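PDB 4PEV: membrane lipoprotein family protein from Aeropyrum pernix, which binds adenosine and is probably the solute-binding lipoprotein of an ABC transporter of the BMP family. Local coordinates for residues C[229-240]-C[254-265]; C[286-295]-C[361-369]. All blocks are in the same frame, centred on the assembly; numbering follows the deposited sequence.

Contact 1: residues C[229-240]-C[254-265]; sequences RFDDPTLGKTTA and VAGLTHVGMFNA. With ADN (adenosine), chain F.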
loop_
_atom_site.group_PDB
_atom_site.type_symbol
_atom_site.label_atom_id
_atom_site.label_comp_id
_atom_site.label_asym_id
_atom_site.label_seq_id
_atom_site.Cartn_x
_atom_site.Cartn_y
_atom_site.Cartn_z
ATOM N N ARG C 229 -10.342 -8.393 6.123
ATOM C CA ARG C 229 -11.200 -7.343 5.619
ATOM C C ARG C 229 -10.342 -6.116 5.327
ATOM O O ARG C 229 -9.264 -5.961 5.895
ATOM C CB ARG C 229 -12.335 -7.101 6.629
ATOM C CG ARG C 229 -13.376 -8.236 6.596
ATOM C CD ARG C 229 -14.436 -8.254 7.702
ATOM N NE ARG C 229 -15.208 -7.009 7.798
ATOM C CZ ARG C 229 -16.119 -6.586 6.915
ATOM N NH1 ARG C 229 -16.411 -7.300 5.835
ATOM N NH2 ARG C 229 -16.749 -5.430 7.111
ATOM N N PHE C 230 -10.783 -5.289 4.384
ATOM C CA PHE C 230 -10.126 -4.005 4.084
ATOM C C PHE C 230 -10.923 -2.805 4.581
ATOM O O PHE C 230 -10.462 -1.678 4.488
ATOM C CB PHE C 230 -9.954 -3.835 2.591
ATOM C CG PHE C 230 -8.779 -4.559 2.030
ATOM C CD1 PHE C 230 -7.495 -4.236 2.439
ATOM C CD2 PHE C 230 -8.947 -5.539 1.050
ATOM C CE1 PHE C 230 -6.398 -4.892 1.903
ATOM C CE2 PHE C 230 -7.856 -6.198 0.521
ATOM C CZ PHE C 230 -6.580 -5.872 0.944
ATOM N N ASP C 231 -12.101 -3.055 5.134
ATOM C CA ASP C 231 -13.033 -1.994 5.501
ATOM C C ASP C 231 -13.545 -2.104 6.953
ATOM O O ASP C 231 -14.644 -1.664 7.237
ATOM C CB ASP C 231 -14.218 -2.048 4.539
ATOM C CG ASP C 231 -14.975 -3.390 4.600
ATOM O OD1 ASP C 231 -14.426 -4.416 5.080
ATOM O OD2 ASP C 231 -16.135 -3.412 4.145
ATOM N N ASP C 232 -12.766 -2.683 7.865
ATOM C CA ASP C 232 -13.215 -2.855 9.242
ATOM C C ASP C 232 -12.212 -2.252 10.259
ATOM O O ASP C 232 -11.429 -2.972 10.865
ATOM C CB ASP C 232 -13.480 -4.346 9.506
ATOM C CG ASP C 232 -14.342 -4.597 10.758
ATOM O OD1 ASP C 232 -14.453 -3.699 11.630
ATOM O OD2 ASP C 232 -14.900 -5.713 10.878
ATOM N N PRO C 233 -12.240 -0.927 10.448
ATOM C CA PRO C 233 -11.388 -0.261 11.445
ATOM C C PRO C 233 -11.438 -0.832 12.873
ATOM O O PRO C 233 -10.437 -0.842 13.562
ATOM C CB PRO C 233 -11.916 1.179 11.452
ATOM C CG PRO C 233 -12.503 1.385 10.104
ATOM C CD PRO C 233 -12.953 0.040 9.593
ATOM N N THR C 234 -12.601 -1.274 13.322
ATOM C CA THR C 234 -12.745 -1.806 14.674
ATOM C C THR C 234 -11.962 -3.094 14.828
ATOM O O THR C 234 -11.305 -3.309 15.845
ATOM C CB THR C 234 -14.223 -2.109 15.000
ATOM O OG1 THR C 234 -15.031 -0.987 14.621
ATOM C CG2 THR C 234 -14.408 -2.397 16.493
ATOM N N LEU C 235 -12.066 -3.956 13.824
ATOM C CA LEU C 235 -11.296 -5.193 13.778
ATOM C C LEU C 235 -9.795 -4.896 13.659
ATOM O O LEU C 235 -8.965 -5.620 14.198
ATOM C CB LEU C 235 -11.769 -6.060 12.598
ATOM C CG LEU C 235 -11.039 -7.382 12.332
ATOM C CD1 LEU C 235 -11.069 -8.275 13.560
ATOM C CD2 LEU C 235 -11.640 -8.083 11.121
ATOM N N GLY C 236 -9.457 -3.834 12.939
ATOM C CA GLY C 236 -8.082 -3.367 12.864
ATOM C C GLY C 236 -7.519 -2.961 14.215
ATOM O O GLY C 236 -6.362 -3.237 14.503
ATOM N N LYS C 237 -8.339 -2.315 15.042
ATOM C CA LYS C 237 -7.925 -1.888 16.376
ATOM C C LYS C 237 -7.760 -3.071 17.331
ATOM O O LYS C 237 -6.755 -3.148 18.021
ATOM C CB LYS C 237 -8.909 -0.866 16.955
ATOM C CG LYS C 237 -8.373 -0.138 18.186
ATOM C CD LYS C 237 -9.416 0.723 18.910
ATOM C CE LYS C 237 -9.940 1.851 18.023
ATOM N NZ LYS C 237 -10.067 3.144 18.774
ATOM N N THR C 238 -8.727 -3.988 17.376
ATOM C CA THR C 238 -8.623 -5.142 18.283
ATOM C C THR C 238 -7.440 -6.016 17.912
ATOM O O THR C 238 -6.734 -6.506 18.792
ATOM C CB THR C 238 -9.879 -6.045 18.317
ATOM O OG1 THR C 238 -10.132 -6.581 17.012
ATOM C CG2 THR C 238 -11.086 -5.287 18.800
ATOM N N THR C 239 -7.225 -6.223 16.619
ATOM C CA THR C 239 -6.070 -6.994 16.182
ATOM C C THR C 239 -4.790 -6.390 16.751
ATOM O O THR C 239 -3.976 -7.108 17.327
ATOM C CB THR C 239 -5.945 -7.054 14.649
ATOM O OG1 THR C 239 -7.169 -7.535 14.086
ATOM C CG2 THR C 239 -4.789 -7.977 14.239
ATOM N N ALA C 240 -4.646 -5.070 16.604
ATOM C CA ALA C 240 -3.467 -4.334 17.071
ATOM C C ALA C 240 -3.297 -4.391 18.573
ATOM O O ALA C 240 -2.179 -4.514 19.044
ATOM C CB ALA C 240 -3.520 -2.886 16.619
ATOM N N VAL C 254 -1.088 -2.523 6.402
ATOM C CA VAL C 254 -1.270 -3.075 5.061
ATOM C C VAL C 254 -2.718 -3.558 4.840
ATOM O O VAL C 254 -2.957 -4.605 4.241
ATOM C CB VAL C 254 -0.275 -4.228 4.778
ATOM C CG1 VAL C 254 -0.077 -4.387 3.279
ATOM C CG2 VAL C 254 1.072 -3.981 5.441
ATOM N N ALA C 255 -3.683 -2.747 5.257
ATOM C CA ALA C 255 -5.077 -3.178 5.311
ATOM C C ALA C 255 -6.111 -2.109 4.921
ATOM O O ALA C 255 -7.252 -2.154 5.387
ATOM C CB ALA C 255 -5.366 -3.696 6.710
ATOM N N GLY C 256 -5.742 -1.171 4.055
ATOM C CA GLY C 256 -6.638 -0.058 3.721
ATOM C C GLY C 256 -7.254 0.621 4.948
ATOM O O GLY C 256 -6.569 0.949 5.926
ATOM N N LEU C 257 -8.563 0.803 4.909
ATOM C CA LEU C 257 -9.267 1.467 5.986
ATOM C C LEU C 257 -9.074 0.727 7.307
ATOM O O LEU C 257 -9.039 1.352 8.375
ATOM C CB LEU C 257 -10.771 1.557 5.654
ATOM C CG LEU C 257 -11.688 2.136 6.744
ATOM C CD1 LEU C 257 -11.229 3.526 7.181
ATOM C CD2 LEU C 257 -13.133 2.168 6.296
ATOM N N THR C 258 -8.975 -0.598 7.230
ATOM C CA THR C 258 -8.871 -1.422 8.421
ATOM C C THR C 258 -7.766 -0.937 9.339
ATOM O O THR C 258 -7.952 -0.873 10.545
ATOM C CB THR C 258 -8.624 -2.916 8.092
ATOM O OG1 THR C 258 -9.602 -3.384 7.155
ATOM C CG2 THR C 258 -8.699 -3.779 9.355
ATOM N N HIS C 259 -6.618 -0.569 8.788
ATOM C CA HIS C 259 -5.503 -0.194 9.664
ATOM C C HIS C 259 -5.555 1.242 10.149
ATOM O O HIS C 259 -4.589 1.704 10.733
ATOM C CB HIS C 259 -4.136 -0.530 9.063
ATOM C CG HIS C 259 -3.721 0.344 7.931
ATOM N ND1 HIS C 259 -3.919 -0.011 6.623
ATOM C CD2 HIS C 259 -3.069 1.529 7.903
ATOM C CE1 HIS C 259 -3.418 0.920 5.830
ATOM N NE2 HIS C 259 -2.898 1.868 6.581
ATOM N N VAL C 260 -6.657 1.956 9.919
ATOM C CA VAL C 260 -6.857 3.202 10.642
ATOM C C VAL C 260 -7.130 2.847 12.095
ATOM O O VAL C 260 -6.700 3.555 12.992
ATOM C CB VAL C 260 -7.983 4.068 10.067
ATOM C CG1 VAL C 260 -8.372 5.175 11.049
ATOM C CG2 VAL C 260 -7.542 4.665 8.737
ATOM N N GLY C 261 -7.823 1.739 12.333
ATOM C CA GLY C 261 -7.975 1.216 13.686
ATOM C C GLY C 261 -6.626 0.896 14.288
ATOM O O GLY C 261 -6.373 1.168 15.454
HETATM N N MSE C 262 -5.746 0.314 13.494
HETATM C CA MSE C 262 -4.399 0.056 13.964
HETATM C C MSE C 262 -3.772 1.326 14.485
HETATM O O MSE C 262 -3.224 1.336 15.575
HETATM C CB MSE C 262 -3.587 -0.511 12.808
HETATM C CG MSE C 262 -2.228 -1.015 13.246
HETATM SE SE MSE C 262 -1.086 -1.121 11.647
HETATM C CE MSE C 262 -0.646 0.789 11.385
ATOM N N PHE C 263 -3.854 2.402 13.703
ATOM C CA PHE C 263 -3.305 3.697 14.090
ATOM C C PHE C 263 -3.852 4.125 15.426
ATOM O O PHE C 263 -3.111 4.623 16.278
ATOM C CB PHE C 263 -3.684 4.793 13.106
ATOM C CG PHE C 263 -2.989 4.718 11.781
ATOM C CD1 PHE C 263 -1.740 4.133 11.642
ATOM C CD2 PHE C 263 -3.573 5.315 10.667
ATOM C CE1 PHE C 263 -1.115 4.104 10.403
ATOM C CE2 PHE C 263 -2.947 5.304 9.433
ATOM C CZ PHE C 263 -1.721 4.692 9.296
ATOM N N ASN C 264 -5.154 3.951 15.605
ATOM C CA ASN C 264 -5.783 4.359 16.845
ATOM C C ASN C 264 -5.351 3.516 18.029
ATOM O O ASN C 264 -5.278 4.019 19.128
ATOM C CB ASN C 264 -7.292 4.385 16.696
ATOM C CG ASN C 264 -7.747 5.444 15.714
ATOM O OD1 ASN C 264 -7.144 6.505 15.585
ATOM N ND2 ASN C 264 -8.820 5.155 15.015
ATOM N N ALA C 265 -5.028 2.254 17.800
ATOM C CA ALA C 265 -4.556 1.379 18.863
ATOM C C ALA C 265 -3.168 1.795 19.372
ATOM O O ALA C 265 -2.891 1.732 20.588
ATOM C CB ALA C 265 -4.530 -0.059 18.373
HETATM O "O5'" ADN F . -3.684 -0.826 2.292
HETATM C "C5'" ADN F . -2.701 -1.817 1.937
HETATM C "C4'" ADN F . -2.934 -2.528 0.600
HETATM O "O4'" ADN F . -4.123 -3.323 0.615
HETATM C "C3'" ADN F . -3.092 -1.650 -0.638
HETATM O "O3'" ADN F . -1.833 -1.191 -1.143
HETATM C "C2'" ADN F . -3.834 -2.577 -1.594
HETATM O "O2'" ADN F . -2.968 -3.485 -2.289
HETATM C "C1'" ADN F . -4.736 -3.354 -0.670
HETATM N N9 ADN F . -6.064 -2.720 -0.564
HETATM C C8 ADN F . -6.411 -1.657 0.199
HETATM N N7 ADN F . -7.730 -1.357 0.058
HETATM C C5 ADN F . -8.234 -2.260 -0.810
HETATM C C6 ADN F . -9.549 -2.545 -1.424
HETATM N N6 ADN F . -10.610 -1.773 -1.122
HETATM N N1 ADN F . -9.647 -3.580 -2.294
HETATM C C2 ADN F . -8.589 -4.355 -2.618
HETATM N N3 ADN F . -7.369 -4.155 -2.103
HETATM C C4 ADN F . -7.133 -3.148 -1.220
#
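F230 and G256 meet at the adenosine, one giving a ring, the other a backbone N-H. The purine lies over one face of the F230 ring, with ADN C4 3.4 Å above its centre; the ring's edge meets A255, whose C is 3.5 Å from F230 CD1. G256 N donates to ADN O5' (2.7 Å, 152°), and glycine suits this place because a CB would run into ADN N7. With a serine at F230, the base would probably lose its flat support and a gap would open beside A255. Behind the ligand, T258 OG1, beside its own backbone N (chi1 -52°), donates to R229 O at 2.9 Å from above the carbonyl plane, while CG2 turns to D232 O. Both loops follow parallel strands of one lobe of the periplasmic-binding-protein fold, and a type II' turn, A255 to T258, leads into helix 258-271. Beside it P233 CG packs on L257 CG (3.5 Å). Helix segments 233-240 and 258-265 cross at -44°, their axes 6.0 Å apart at closest approach. Such closeness needs glycine: a CB on G236 would strike T258 O, and one on G261 would strike P233 O, which G261 CA meets instead in a CA-H...O contact (3.2 Å). A240 CB touches A265 CB at 3.5 Å.

Contact 2: residues C[286-295]-C[361-369]; sequences EWYDPQTIII and VVEIVMSQR
P290 is the bump that fits a hollow on helix 361-369, walled by V361, I364 and V365. Its CB lies 3.9 Å from V365 CG2, and its CG meets V361 CG2 at 4.0 Å; the compact ring suits a hollow lined by branched side chains. V365 in turn pushes CG2 between P290 and E286, 3.7 Å from E286 CB, while its other methyl, CG1, leans on the I294 carbonyl. One turn earlier, V361 CG1 rests on the W287 backbone at CA (3.9 Å). I294 fills the next hollow: with CG1 opposite its backbone N (chi1 -156°), CG1 sits against Q368 CB and R369 CG, and CD1 reaches Q368 O at 3.6 Å.

Polar groups close both flanks. Q368 NE2 donates to Q291 O (2.7 Å), in the carbonyl plane and on a lone pair. R369, long enough to span the surface, stretches out from CG to NE and sends NE nearly straight onto I294 O (2.9 Å), while NH2 forms a salt bridge with E286 OE2 at 3.1 Å. I295 CD1 lies over the centre of one guanidinium face and selenomethionine M366 CE nearer the rim of the other, so the guanidinium is sandwiched and its tilt fixed. S296 and S284 bind E286 OE1, and S334 binds OE2, fixing the carboxylate that faces R369; R369 NH1 bonds to S334 O.

The axes of strand 293-295 and helix 361-369 run at 74° to each other, with helix 336-348 packing on W287, M366 and R369, and helix 258-271 meeting Y288 and I293.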
loop_
_atom_site.group_PDB
_atom_site.type_symbol
_atom_site.label_atom_id
_atom_site.label_comp_id
_atom_site.label_asym_id
_atom_site.label_seq_id
_atom_site.Cartn_x
_atom_site.Cartn_y
_atom_site.Cartn_z
ATOM N N GLU C 286 1.148 10.195 7.662
ATOM C CA GLU C 286 1.767 10.710 8.884
ATOM C C GLU C 286 0.884 11.763 9.527
ATOM O O GLU C 286 0.753 11.836 10.750
ATOM C CB GLU C 286 3.159 11.294 8.585
ATOM C CG GLU C 286 4.258 10.247 8.336
ATOM C CD GLU C 286 4.418 9.819 6.885
ATOM O OE1 GLU C 286 3.411 9.751 6.151
ATOM O OE2 GLU C 286 5.561 9.520 6.488
ATOM N N TRP C 287 0.269 12.574 8.679
ATOM C CA TRP C 287 -0.644 13.633 9.113
ATOM C C TRP C 287 -1.734 13.158 10.055
ATOM O O TRP C 287 -2.253 13.951 10.824
ATOM C CB TRP C 287 -1.295 14.305 7.887
ATOM C CG TRP C 287 -2.175 13.390 7.124
ATOM C CD1 TRP C 287 -1.834 12.644 6.054
ATOM C CD2 TRP C 287 -3.544 13.089 7.414
ATOM N NE1 TRP C 287 -2.902 11.898 5.649
ATOM C CE2 TRP C 287 -3.968 12.157 6.465
ATOM C CE3 TRP C 287 -4.459 13.539 8.388
ATOM C CZ2 TRP C 287 -5.257 11.650 6.444
ATOM C CZ3 TRP C 287 -5.740 13.040 8.375
ATOM C CH2 TRP C 287 -6.131 12.099 7.405
ATOM N N TYR C 288 -2.111 11.885 9.985
ATOM C CA TYR C 288 -3.206 11.391 10.825
ATOM C C TYR C 288 -2.826 11.488 12.321
ATOM O O TYR C 288 -3.618 11.962 13.140
ATOM C CB TYR C 288 -3.647 9.975 10.401
ATOM C CG TYR C 288 -4.827 9.415 11.181
ATOM C CD1 TYR C 288 -6.135 9.772 10.869
ATOM C CD2 TYR C 288 -4.626 8.519 12.229
ATOM C CE1 TYR C 288 -7.209 9.260 11.579
ATOM C CE2 TYR C 288 -5.691 8.003 12.949
ATOM C CZ TYR C 288 -6.982 8.375 12.621
ATOM O OH TYR C 288 -8.032 7.850 13.348
ATOM N N ASP C 289 -1.607 11.059 12.650
ATOM C CA ASP C 289 -0.986 11.340 13.952
ATOM C C ASP C 289 0.520 11.238 13.805
ATOM O O ASP C 289 1.050 10.138 13.731
ATOM C CB ASP C 289 -1.448 10.390 15.060
ATOM C CG ASP C 289 -0.684 10.613 16.367
ATOM O OD1 ASP C 289 -0.259 11.755 16.668
ATOM O OD2 ASP C 289 -0.486 9.639 17.100
ATOM N N PRO C 290 1.222 12.379 13.778
ATOM C CA PRO C 290 2.642 12.346 13.420
ATOM C C PRO C 290 3.592 11.887 14.547
ATOM O O PRO C 290 4.726 11.475 14.276
ATOM C CB PRO C 290 2.925 13.802 13.020
ATOM C CG PRO C 290 1.625 14.537 13.133
ATOM C CD PRO C 290 0.792 13.749 14.084
ATOM N N GLN C 291 3.140 11.969 15.790
ATOM C CA GLN C 291 3.925 11.486 16.913
ATOM C C GLN C 291 4.167 9.994 16.777
ATOM O O GLN C 291 5.262 9.520 17.036
ATOM C CB GLN C 291 3.212 11.770 18.240
ATOM C CG GLN C 291 3.266 13.226 18.701
ATOM C CD GLN C 291 1.988 13.668 19.414
ATOM O OE1 GLN C 291 0.879 13.291 19.020
ATOM N NE2 GLN C 291 2.137 14.478 20.461
ATOM N N THR C 292 3.148 9.256 16.353
ATOM C CA THR C 292 3.254 7.794 16.211
ATOM C C THR C 292 3.425 7.269 14.764
ATOM O O THR C 292 3.969 6.178 14.568
ATOM C CB THR C 292 2.049 7.082 16.876
ATOM O OG1 THR C 292 0.825 7.435 16.204
ATOM C CG2 THR C 292 1.967 7.456 18.383
ATOM N N ILE C 293 2.957 8.021 13.767
ATOM C CA ILE C 293 3.024 7.559 12.378
ATOM C C ILE C 293 4.291 8.124 11.783
ATOM O O ILE C 293 4.310 9.232 11.285
ATOM C CB ILE C 293 1.776 7.950 11.550
ATOM C CG1 ILE C 293 0.525 7.413 12.241
ATOM C CG2 ILE C 293 1.839 7.357 10.147
ATOM C CD1 ILE C 293 -0.780 7.969 11.707
ATOM N N ILE C 294 5.352 7.340 11.844
ATOM C CA ILE C 294 6.698 7.866 11.609
ATOM C C ILE C 294 7.095 7.909 10.121
ATOM O O ILE C 294 7.926 8.717 9.732
ATOM C CB ILE C 294 7.714 7.073 12.458
ATOM C CG1 ILE C 294 8.974 7.894 12.718
ATOM C CG2 ILE C 294 8.041 5.731 11.820
ATOM C CD1 ILE C 294 10.035 7.134 13.487
ATOM N N ILE C 295 6.490 7.058 9.300
ATOM C CA ILE C 295 6.833 6.957 7.888
ATOM C C ILE C 295 5.729 6.221 7.143
ATOM O O ILE C 295 4.898 5.576 7.760
ATOM C CB ILE C 295 8.192 6.231 7.690
ATOM C CG1 ILE C 295 8.766 6.497 6.294
ATOM C CG2 ILE C 295 8.061 4.735 7.933
ATOM C CD1 ILE C 295 10.281 6.555 6.264
ATOM N N VAL C 361 3.282 19.245 10.998
ATOM C CA VAL C 361 3.311 17.794 10.786
ATOM C C VAL C 361 4.690 17.323 10.337
ATOM O O VAL C 361 5.174 16.311 10.811
ATOM C CB VAL C 361 2.258 17.328 9.753
ATOM C CG1 VAL C 361 2.564 15.923 9.227
ATOM C CG2 VAL C 361 0.859 17.365 10.354
ATOM N N VAL C 362 5.321 18.049 9.424
ATOM C CA VAL C 362 6.642 17.661 8.949
ATOM C C VAL C 362 7.685 17.780 10.059
ATOM O O VAL C 362 8.487 16.868 10.261
ATOM C CB VAL C 362 7.100 18.510 7.755
ATOM C CG1 VAL C 362 8.482 18.077 7.284
ATOM C CG2 VAL C 362 6.123 18.377 6.608
ATOM N N GLU C 363 7.677 18.897 10.783
ATOM C CA GLU C 363 8.652 19.095 11.868
ATOM C C GLU C 363 8.647 17.918 12.841
ATOM O O GLU C 363 9.710 17.432 13.240
ATOM C CB GLU C 363 8.387 20.395 12.628
ATOM C CG GLU C 363 8.762 21.653 11.853
ATOM C CD GLU C 363 8.172 22.920 12.466
ATOM O OE1 GLU C 363 7.731 22.884 13.648
ATOM O OE2 GLU C 363 8.137 23.953 11.754
ATOM N N ILE C 364 7.449 17.453 13.191
ATOM C CA ILE C 364 7.305 16.385 14.165
ATOM C C ILE C 364 7.773 15.038 13.640
ATOM O O ILE C 364 8.372 14.280 14.380
ATOM C CB ILE C 364 5.857 16.233 14.663
ATOM C CG1 ILE C 364 5.374 17.522 15.339
ATOM C CG2 ILE C 364 5.754 15.051 15.629
ATOM C CD1 ILE C 364 3.931 17.470 15.789
ATOM N N VAL C 365 7.507 14.720 12.385
ATOM C CA VAL C 365 7.929 13.423 11.873
ATOM C C VAL C 365 9.452 13.386 11.786
ATOM O O VAL C 365 10.080 12.405 12.184
ATOM C CB VAL C 365 7.332 13.097 10.488
ATOM C CG1 VAL C 365 7.850 11.754 9.991
ATOM C CG2 VAL C 365 5.809 13.092 10.529
HETATM N N MSE C 366 10.044 14.465 11.279
HETATM C CA MSE C 366 11.495 14.537 11.087
HETATM C C MSE C 366 12.185 14.497 12.412
HETATM O O MSE C 366 13.310 14.002 12.524
HETATM C CB MSE C 366 11.901 15.832 10.393
HETATM C CG MSE C 366 11.356 15.968 8.972
HETATM SE SE MSE C 366 11.814 14.405 7.850
HETATM C CE MSE C 366 10.266 14.338 6.631
ATOM N N SER C 367 11.517 15.023 13.429
ATOM C CA SER C 367 12.026 14.977 14.781
ATOM C C SER C 367 12.153 13.536 15.230
ATOM O O SER C 367 13.180 13.157 15.768
ATOM C CB SER C 367 11.086 15.740 15.713
ATOM O OG SER C 367 11.614 15.838 17.008
ATOM N N GLN C 368 11.126 12.731 14.965
ATOM C CA GLN C 368 11.065 11.320 15.418
ATOM C C GLN C 368 11.948 10.355 14.612
ATOM O O GLN C 368 12.414 9.343 15.132
ATOM C CB GLN C 368 9.621 10.817 15.375
ATOM C CG GLN C 368 8.656 11.606 16.254
ATOM C CD GLN C 368 8.654 11.134 17.694
ATOM O OE1 GLN C 368 9.580 11.391 18.456
ATOM N NE2 GLN C 368 7.612 10.428 18.068
ATOM N N ARG C 369 12.151 10.665 13.338
ATOM C CA ARG C 369 13.076 9.923 12.499
ATOM C C ARG C 369 14.534 10.156 12.905
ATOM O O ARG C 369 15.360 9.255 12.765
ATOM C CB ARG C 369 12.889 10.338 11.051
ATOM C CG ARG C 369 11.533 9.959 10.480
ATOM C CD ARG C 369 11.493 10.204 8.982
ATOM N NE ARG C 369 10.175 9.968 8.413
ATOM C CZ ARG C 369 9.881 10.105 7.123
ATOM N NH1 ARG C 369 10.825 10.471 6.257
ATOM N NH2 ARG C 369 8.638 9.885 6.695
#

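Overall arrangement
Both contacts belong to the lobe built on the mixed sheet, contact 1 following strands 222-226 and 248-254, contact 2 involving strand 293-299. Their centres are 19 Å apart, and helix 258-271 links them: N264 OD1 of contact 1 probably hydrogen-bonds to Y288 OH of contact 2, and F263 packs on Y288 and I293. Contact 1 joins two helices largely by small residues and backbone atoms, is only partly buried, and opens at one end on the adenosine. Contact 2, more deeply buried and away from the ligand, sets a helix on a loop and strand through branched aliphatic side chains, and its ion pair crosses the contact, whereas the salt bridges of contact 1, R229 with D231 and D232, lie within 229-240.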